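Local coordinates for 2-oxoglutarate dehydrogenase E2 component (PDB 2EQ7), which probably holds the dihydrolipoamide dehydrogenase (E3) subunit to the E2 succinyltransferase core of the 2-oxoglutarate dehydrogenase complex through its peripheral subunit-binding domain, at residues Leu9-Val15 against Asp33-His37. Residues are numbered along the deposited sequence; the frame is centred on the assembly and turned at random.
Sequences LMQEKGV and DVMRH
Val34 pushes its two-pronged side chain from helix 31-34 into a pocket walled by Leu9, Met10, Lys13 and, more distantly, Val15. At its base, Val34 CB meets Leu9 CD2 at 3.6 Å, the two side chains passing alongside in opposite directions. Beyond CB the branches part. Val34 CG1, anti to the backbone N (chi1 -178°), is directed into the middle of the pocket, where Leu9 CG lies 3.8 Å from it. Met10 CG rests against both methyls of the fork, 3.5 Å from Val34 CG2. Met10 SD is farther from Val34 CG2, at 4.1 Å, and the two side chains cross at about a right angle. Val15 CG2 lies more loosely beyond Val34 CG1, 4.4 Å away.

The end of the lysine chain, CE and NZ, runs past the same valine branch, with Lys13 NZ 3.5 Å from Val34 CG1. A bend at chi3 (-60°) takes Lys13 NZ to the carbonyl of Val34, where it gives a weak hydrogen bond to Val34 O of 3.3 Å. That same oxygen also accepts the backbone N-H of His37, closing the type I turn from Val34 to His37. An alanine in place of Leu9 has no CD2 methyl to pack on Val34 CB and Met35 CB, and a gap would probably open beside the valine. Ile29 touches Val34 too, while Glu12 and Gln11, on helix 4-12, face another protein's chain. Two short helices joined by a long, largely irregular loop and packed through a small apolar core are the hallmark of the peripheral subunit-binding (E3-binding) domain.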
loop_
_atom_site.group_PDB
_atom_site.type_symbol
_atom_site.label_atom_id
_atom_site.label_comp_id
_atom_site.label_asym_id
_atom_site.label_seq_id
_atom_site.Cartn_x
_atom_site.Cartn_y
_atom_site.Cartn_z
ATOM N N LEU C 9 -2.448 10.827 26.109
ATOM C CA LEU C 9 -1.535 11.286 27.150
ATOM C C LEU C 9 -2.194 12.335 28.042
ATOM O O LEU C 9 -1.955 12.371 29.249
ATOM C CB LEU C 9 -0.267 11.868 26.519
ATOM C CG LEU C 9 0.827 12.337 27.484
ATOM C CD1 LEU C 9 1.299 11.169 28.336
ATOM C CD2 LEU C 9 1.989 12.923 26.694
ATOM N N MET C 10 -3.020 13.187 27.443
ATOM C CA MET C 10 -3.707 14.235 28.192
ATOM C C MET C 10 -4.790 13.666 29.103
ATOM O O MET C 10 -4.972 14.135 30.226
ATOM C CB MET C 10 -4.332 15.257 27.237
ATOM C CG MET C 10 -3.323 16.088 26.459
ATOM S SD MET C 10 -4.104 17.388 25.479
ATOM C CE MET C 10 -4.460 16.500 23.959
ATOM N N GLN C 11 -5.506 12.656 28.618
ATOM C CA GLN C 11 -6.569 12.041 29.403
ATOM C C GLN C 11 -6.033 11.323 30.635
ATOM O O GLN C 11 -6.732 11.204 31.641
ATOM C CB GLN C 11 -7.373 11.064 28.539
ATOM C CG GLN C 11 -8.200 11.745 27.457
ATOM C CD GLN C 11 -9.085 10.778 26.692
ATOM O OE1 GLN C 11 -9.839 11.179 25.806
ATOM N NE2 GLN C 11 -8.996 9.497 27.031
ATOM N N GLU C 12 -4.793 10.849 30.559
ATOM C CA GLU C 12 -4.181 10.154 31.686
ATOM C C GLU C 12 -3.677 11.146 32.729
ATOM O O GLU C 12 -3.951 11.000 33.920
ATOM C CB GLU C 12 -3.020 9.277 31.216
ATOM C CG GLU C 12 -3.417 8.196 30.233
ATOM C CD GLU C 12 -2.306 7.195 29.989
ATOM O OE1 GLU C 12 -1.193 7.622 29.621
ATOM O OE2 GLU C 12 -2.549 5.982 30.165
ATOM N N LYS C 13 -2.936 12.153 32.274
ATOM C CA LYS C 13 -2.394 13.167 33.173
ATOM C C LYS C 13 -3.431 14.243 33.476
ATOM O O LYS C 13 -3.129 15.239 34.134
ATOM C CB LYS C 13 -1.150 13.815 32.557
ATOM C CG LYS C 13 -0.017 12.842 32.267
ATOM C CD LYS C 13 1.230 13.569 31.782
ATOM C CE LYS C 13 0.966 14.347 30.500
ATOM N NZ LYS C 13 2.168 15.104 30.048
ATOM N N GLY C 14 -4.652 14.037 32.991
ATOM C CA GLY C 14 -5.715 14.998 33.223
ATOM C C GLY C 14 -5.365 16.387 32.726
ATOM O O GLY C 14 -5.742 17.388 33.336
ATOM N N VAL C 15 -4.639 16.449 31.613
ATOM C CA VAL C 15 -4.236 17.723 31.031
ATOM C C VAL C 15 -5.280 18.218 30.038
ATOM O O VAL C 15 -5.809 17.446 29.238
ATOM C CB VAL C 15 -2.881 17.597 30.302
ATOM C CG1 VAL C 15 -2.459 18.951 29.752
ATOM C CG2 VAL C 15 -1.828 17.059 31.254
ATOM N N ASP C 33 4.173 17.616 22.801
ATOM C CA ASP C 33 3.784 18.946 23.259
ATOM C C ASP C 33 3.158 18.839 24.645
ATOM O O ASP C 33 3.319 19.728 25.482
ATOM C CB ASP C 33 2.777 19.576 22.292
ATOM C CG ASP C 33 3.379 19.874 20.933
ATOM O OD1 ASP C 33 4.393 20.602 20.876
ATOM O OD2 ASP C 33 2.836 19.385 19.920
ATOM N N VAL C 34 2.443 17.741 24.876
ATOM C CA VAL C 34 1.789 17.500 26.155
ATOM C C VAL C 34 2.832 17.235 27.236
ATOM O O VAL C 34 2.822 17.871 28.290
ATOM C CB VAL C 34 0.837 16.287 26.075
ATOM C CG1 VAL C 34 0.137 16.085 27.411
ATOM C CG2 VAL C 34 -0.181 16.498 24.966
ATOM N N MET C 35 3.730 16.293 26.966
ATOM C CA MET C 35 4.781 15.953 27.918
ATOM C C MET C 35 5.715 17.142 28.108
ATOM O O MET C 35 6.563 17.145 29.001
ATOM C CB MET C 35 5.571 14.736 27.429
ATOM C CG MET C 35 6.220 14.909 26.065
ATOM S SD MET C 35 7.132 13.437 25.544
ATOM C CE MET C 35 8.784 13.846 26.109
ATOM N N ARG C 36 5.551 18.151 27.259
ATOM C CA ARG C 36 6.365 19.359 27.327
ATOM C C ARG C 36 5.830 20.266 28.431
ATOM O O ARG C 36 6.578 21.035 29.035
ATOM C CB ARG C 36 6.321 20.097 25.988
ATOM C CG ARG C 36 7.146 21.371 25.946
ATOM C CD ARG C 36 6.931 22.104 24.635
ATOM N NE ARG C 36 5.534 22.493 24.461
ATOM C CZ ARG C 36 5.039 23.034 23.353
ATOM N NH1 ARG C 36 5.827 23.252 22.309
ATOM N NH2 ARG C 36 3.757 23.360 23.291
ATOM N N HIS C 37 4.529 20.166 28.684
ATOM C CA HIS C 37 3.883 20.968 29.715
ATOM C C HIS C 37 3.758 20.167 31.007
ATOM O O HIS C 37 4.325 20.610 32.028
ATOM C CB HIS C 37 2.505 21.414 29.240
#